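Local coordinates for acyl carrier protein (Leishmania major, PDB 5ZWT) that probably carries growing acyl chains as a phosphopantetheine thioester between the enzymes of fatty acid biosynthesis, at residues R10-V15 against S24-E29; E45-I50 against H61-I66. The protein carries 1 engineered substitution. All coordinates share one frame; numbering follows the deposited sequence.

Contact 1: R10-V15 against S24-E29; sequences RVLEVV and SKVTPE
Leu12, on helix 3-16, reaches the loop segment 24-29 through a single methyl. From CB, which is directed neither at the loop nor away from it, CG sits beside the backbone N, anti to the carbonyl carbon (chi1 -73°), and this brings the CD2 branch nearer the loop than the rest of the side chain. CD2 then rests on backbone as much as on side chain, 3.7 Å from Thr27 O and 3.9 Å from Pro28 N, with Val26 CG1 at 3.8 Å and the ring atom Pro28 CD at 4.2 Å. Here the long loop that joins helix 3-16 to helix 40-53 in the acyl carrier four-helix bundle runs back along the first helix. One turn further on, Val15 crosses Val26 at a slant, its CG1 standing 3.8 Å from Val26 CG2. No hydrogen bond joins the two segments; the loop is shaped by its own polar contacts, Thr27 OG1 accepting from Glu29 N at 3.1 Å in an ST turn while Thr27 N donates to Ser30 OG. Ile69 of helix 69-78 touches both Leu12 and Val26, whereas the bond to CB of Thr27 points away from helix 3-16.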
loop_
_atom_site.group_PDB
_atom_site.type_symbol
_atom_site.label_atom_id
_atom_site.label_comp_id
_atom_site.label_asym_id
_atom_site.label_seq_id
_atom_site.Cartn_x
_atom_site.Cartn_y
_atom_site.Cartn_z
ATOM N N ARG A 10 7.094 -1.281 1.770
ATOM C CA ARG A 10 7.657 -2.315 0.923
ATOM C C ARG A 10 9.081 -1.970 0.500
ATOM O O ARG A 10 9.908 -2.873 0.379
ATOM C CB ARG A 10 6.737 -2.555 -0.273
ATOM C CG ARG A 10 5.374 -3.146 0.148
ATOM C CD ARG A 10 4.353 -3.029 -0.965
ATOM N NE ARG A 10 4.818 -3.624 -2.209
ATOM C CZ ARG A 10 4.172 -3.498 -3.369
ATOM N NH1 ARG A 10 3.042 -2.806 -3.420
ATOM N NH2 ARG A 10 4.651 -4.061 -4.475
ATOM N N VAL A 11 9.411 -0.685 0.335
ATOM C CA VAL A 11 10.809 -0.366 0.029
ATOM C C VAL A 11 11.708 -0.728 1.201
ATOM O O VAL A 11 12.812 -1.265 1.010
ATOM C CB VAL A 11 10.976 1.112 -0.367
ATOM C CG1 VAL A 11 12.479 1.455 -0.491
ATOM C CG2 VAL A 11 10.281 1.368 -1.686
ATOM N N LEU A 12 11.240 -0.488 2.432
ATOM C CA LEU A 12 12.073 -0.769 3.602
ATOM C C LEU A 12 12.418 -2.241 3.660
ATOM O O LEU A 12 13.556 -2.599 3.981
ATOM C CB LEU A 12 11.376 -0.342 4.902
ATOM C CG LEU A 12 11.268 1.159 5.215
ATOM C CD1 LEU A 12 10.346 1.378 6.393
ATOM C CD2 LEU A 12 12.635 1.759 5.494
ATOM N N GLU A 13 11.470 -3.110 3.298
ATOM C CA GLU A 13 11.740 -4.540 3.413
ATOM C C GLU A 13 12.632 -5.023 2.284
ATOM O O GLU A 13 13.494 -5.894 2.500
ATOM C CB GLU A 13 10.426 -5.327 3.426
ATOM C CG GLU A 13 10.395 -6.483 4.432
ATOM C CD GLU A 13 10.534 -6.002 5.870
ATOM O OE1 GLU A 13 9.867 -5.013 6.237
ATOM O OE2 GLU A 13 11.331 -6.598 6.626
ATOM N N VAL A 14 12.508 -4.422 1.098
ATOM C CA VAL A 14 13.448 -4.734 0.026
ATOM C C VAL A 14 14.867 -4.390 0.460
ATOM O O VAL A 14 15.796 -5.189 0.290
ATOM C CB VAL A 14 13.068 -3.995 -1.272
ATOM C CG1 VAL A 14 14.181 -4.154 -2.313
ATOM C CG2 VAL A 14 11.753 -4.555 -1.805
ATOM N N VAL A 15 15.057 -3.203 1.046
ATOM C CA VAL A 15 16.411 -2.751 1.359
ATOM C C VAL A 15 16.977 -3.536 2.529
ATOM O O VAL A 15 18.136 -3.964 2.502
ATOM C CB VAL A 15 16.426 -1.240 1.673
ATOM C CG1 VAL A 15 17.800 -0.842 2.225
ATOM C CG2 VAL A 15 16.113 -0.421 0.434
ATOM N N SER A 24 19.604 -3.377 10.496
ATOM C CA SER A 24 19.370 -2.572 11.683
ATOM C C SER A 24 19.642 -1.087 11.462
ATOM O O SER A 24 19.205 -0.276 12.284
ATOM C CB SER A 24 20.214 -3.096 12.846
ATOM O OG SER A 24 21.586 -2.871 12.611
ATOM N N LYS A 25 20.354 -0.706 10.399
ATOM C CA LYS A 25 20.651 0.705 10.146
ATOM C C LYS A 25 19.648 1.403 9.232
ATOM O O LYS A 25 19.730 2.630 9.075
ATOM C CB LYS A 25 22.048 0.857 9.547
ATOM C CG LYS A 25 23.142 0.153 10.321
ATOM C CD LYS A 25 24.494 0.454 9.708
ATOM C CE LYS A 25 24.799 1.936 9.822
ATOM N NZ LYS A 25 25.155 2.344 11.214
ATOM N N VAL A 26 18.704 0.665 8.652
ATOM C CA VAL A 26 17.803 1.180 7.621
ATOM C C VAL A 26 16.665 1.977 8.258
ATOM O O VAL A 26 15.901 1.433 9.049
ATOM C CB VAL A 26 17.255 0.001 6.797
ATOM C CG1 VAL A 26 16.148 0.434 5.845
ATOM C CG2 VAL A 26 18.389 -0.671 6.024
ATOM N N THR A 27 16.488 3.232 7.843
ATOM C CA THR A 27 15.341 4.053 8.218
ATOM C C THR A 27 14.677 4.571 6.956
ATOM O O THR A 27 15.212 4.422 5.854
ATOM C CB THR A 27 15.738 5.252 9.097
ATOM O OG1 THR A 27 16.403 6.246 8.300
ATOM C CG2 THR A 27 16.662 4.827 10.188
ATOM N N PRO A 28 13.492 5.183 7.076
ATOM C CA PRO A 28 12.895 5.858 5.907
ATOM C C PRO A 28 13.753 6.967 5.294
ATOM O O PRO A 28 13.419 7.426 4.194
ATOM C CB PRO A 28 11.586 6.433 6.456
ATOM C CG PRO A 28 11.279 5.640 7.688
ATOM C CD PRO A 28 12.516 4.974 8.167
ATOM N N GLU A 29 14.843 7.395 5.933
ATOM C CA GLU A 29 15.706 8.421 5.357
ATOM C C GLU A 29 17.092 7.912 4.976
ATOM O O GLU A 29 17.967 8.725 4.672
ATOM C CB GLU A 29 15.835 9.616 6.313
ATOM C CG GLU A 29 14.496 9.999 6.936
ATOM C CD GLU A 29 13.755 11.010 6.075
ATOM O OE1 GLU A 29 12.560 11.281 6.335
ATOM O OE2 GLU A 29 14.344 11.454 5.063
#

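Contact 2: E45-I50 against H61-I66; sequences EVVFAI and HDAEKI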
loop_
_atom_site.group_PDB
_atom_site.type_symbol
_atom_site.label_atom_id
_atom_site.label_comp_id
_atom_site.label_asym_id
_atom_site.label_seq_id
_atom_site.Cartn_x
_atom_site.Cartn_y
_atom_site.Cartn_z
ATOM N N GLU A 45 21.785 -3.188 -7.817
ATOM C CA GLU A 45 21.042 -4.395 -7.486
ATOM C C GLU A 45 19.896 -4.081 -6.543
ATOM O O GLU A 45 18.852 -4.736 -6.600
ATOM C CB GLU A 45 21.957 -5.453 -6.878
ATOM C CG GLU A 45 23.302 -5.573 -7.549
ATOM C CD GLU A 45 24.102 -6.744 -7.027
ATOM O OE1 GLU A 45 24.472 -7.634 -7.830
ATOM O OE2 GLU A 45 24.357 -6.771 -5.803
ATOM N N VAL A 46 20.051 -3.071 -5.692
ATOM C CA VAL A 46 18.939 -2.651 -4.841
ATOM C C VAL A 46 17.830 -2.032 -5.689
ATOM O O VAL A 46 16.641 -2.320 -5.495
ATOM C CB VAL A 46 19.456 -1.684 -3.757
ATOM C CG1 VAL A 46 18.341 -0.969 -3.090
ATOM C CG2 VAL A 46 20.279 -2.477 -2.729
ATOM N N VAL A 47 18.204 -1.161 -6.635
ATOM C CA VAL A 47 17.236 -0.589 -7.572
ATOM C C VAL A 47 16.518 -1.697 -8.348
ATOM O O VAL A 47 15.296 -1.649 -8.551
ATOM C CB VAL A 47 17.951 0.403 -8.512
ATOM C CG1 VAL A 47 17.070 0.768 -9.695
ATOM C CG2 VAL A 47 18.362 1.656 -7.752
ATOM N N PHE A 48 17.255 -2.727 -8.777
ATOM C CA PHE A 48 16.608 -3.819 -9.506
ATOM C C PHE A 48 15.609 -4.557 -8.616
ATOM O O PHE A 48 14.502 -4.887 -9.059
ATOM C CB PHE A 48 17.662 -4.779 -10.069
ATOM C CG PHE A 48 17.082 -6.036 -10.723
ATOM C CD1 PHE A 48 16.533 -5.988 -11.996
ATOM C CD2 PHE A 48 17.124 -7.252 -10.073
ATOM C CE1 PHE A 48 16.016 -7.148 -12.606
ATOM C CE2 PHE A 48 16.593 -8.415 -10.664
ATOM C CZ PHE A 48 16.049 -8.360 -11.927
ATOM N N ALA A 49 15.964 -4.796 -7.345
ATOM C CA ALA A 49 15.023 -5.449 -6.437
ATOM C C ALA A 49 13.787 -4.593 -6.194
ATOM O O ALA A 49 12.681 -5.128 -5.980
ATOM C CB ALA A 49 15.710 -5.789 -5.118
ATOM N N ILE A 50 13.951 -3.268 -6.192
ATOM C CA ILE A 50 12.799 -2.368 -6.123
ATOM C C ILE A 50 11.960 -2.477 -7.394
ATOM O O ILE A 50 10.722 -2.457 -7.341
ATOM C CB ILE A 50 13.275 -0.921 -5.867
ATOM C CG1 ILE A 50 13.854 -0.800 -4.457
ATOM C CG2 ILE A 50 12.149 0.094 -6.074
ATOM C CD1 ILE A 50 14.525 0.558 -4.178
ATOM N N HIS A 61 17.369 6.973 -16.793
ATOM C CA HIS A 61 17.339 8.383 -16.416
ATOM C C HIS A 61 16.810 8.568 -14.993
ATOM O O HIS A 61 17.354 9.364 -14.219
ATOM C CB HIS A 61 16.495 9.175 -17.415
ATOM N N ASP A 62 15.769 7.814 -14.611
ATOM C CA ASP A 62 15.231 7.947 -13.264
ATOM C C ASP A 62 15.872 7.004 -12.256
ATOM O O ASP A 62 15.875 7.314 -11.059
ATOM C CB ASP A 62 13.724 7.679 -13.240
ATOM C CG ASP A 62 12.951 8.543 -14.202
ATOM O OD1 ASP A 62 13.062 9.782 -14.122
ATOM O OD2 ASP A 62 12.211 7.978 -15.022
ATOM N N ALA A 63 16.449 5.887 -12.705
ATOM C CA ALA A 63 17.152 5.006 -11.778
ATOM C C ALA A 63 18.414 5.662 -11.222
ATOM O O ALA A 63 18.741 5.486 -10.042
ATOM C CB ALA A 63 17.476 3.678 -12.463
ATOM N N GLU A 64 19.119 6.450 -12.044
ATOM C CA GLU A 64 20.342 7.102 -11.579
ATOM C C GLU A 64 20.077 8.078 -10.440
ATOM O O GLU A 64 20.961 8.312 -9.610
ATOM C CB GLU A 64 21.023 7.859 -12.730
ATOM C CG GLU A 64 21.413 7.034 -13.953
ATOM C CD GLU A 64 21.936 7.895 -15.109
ATOM O OE1 GLU A 64 21.842 9.139 -15.029
ATOM O OE2 GLU A 64 22.433 7.323 -16.102
ATOM N N LYS A 65 18.879 8.657 -10.385
ATOM C CA LYS A 65 18.561 9.618 -9.341
ATOM C C LYS A 65 18.234 8.965 -8.005
ATOM O O LYS A 65 18.243 9.653 -6.979
ATOM C CB LYS A 65 17.393 10.499 -9.788
ATOM N N ILE A 66 17.968 7.658 -7.989
ATOM C CA ILE A 66 17.550 6.947 -6.781
ATOM C C ILE A 66 18.800 6.604 -5.972
ATOM O O ILE A 66 19.492 5.629 -6.267
ATOM C CB ILE A 66 16.739 5.693 -7.119
ATOM C CG1 ILE A 66 15.535 6.045 -8.012
ATOM C CG2 ILE A 66 16.277 5.027 -5.856
ATOM C CD1 ILE A 66 14.562 4.893 -8.267
#
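Ile50 N donates to Val46 O at 2.9 Å, a regular bond of helix 40-53 that brackets Val47, the residue whose two methyls meet Ala63 and Ile66 of the opposing segment. No hydrogen bond crosses between the two segments, and what passes between them is apolar. Val47 has CG1 anti to its backbone N (chi1 167°) and CG2 anti to its carbonyl carbon, so that the isopropyl fork straddles two targets. The CG1 prong meets Ala63 CB at 4.0 Å, a methyl-to-methyl approach at the level where the backbones come nearest. The CG2 prong lies 4.4 Å from Ile66 CG2, and Ile66 O stands at a similar separation from that methyl. Ala63 and Ile66, which serve the same valine, are linked by a type I turn closed by Ile66 N donating to Ala63 O at 3.1 Å, and the bonds to both CB atoms point toward 45-50. Ile66 O is buried here without a partner in the model, so this carbonyl faces hydrocarbon. The bond to CB of Ile50 also points at the opposing segment, but Ile50 CD1 stays 5.1 Å from Ile66 CG2, and the whole interface buries just 146 Å². Such light, unbonded packing is consistent with the adjustable interior of acyl carrier proteins, in whose relatives the acyl chain enters beside the second and third helices. Around the valine, the short helix 60-63 and its following turn close one flank of helix 40-53; Ala72 of helix 69-78 touches both Ile50 and Ile66, Phe32 of the first long loop packs on Ile66, and Val14 of helix 3-16 packs on Ile50.

Overall arrangement
Helix 40-53 supplies one side of contact 2 and packs on helix 3-16, which supplies one side of contact 1; the contact centres are 15 Å apart on opposite sides of the chain's centre. They join at this helix packing, where Val14 CG1 comes within 3.6 Å of Ala49 CB. Contact 1 is only partly buried and pairs a helix with a surface loop. Contact 2 is more interior, yet the smaller of the two, and forms between helix 40-53 and a short helix with the turn that follows it. Both pack aliphatic groups, but in contact 1 a methyl also lies on loop backbone. Neither has a hydrogen bond between its segments, and helix 69-78 backs both.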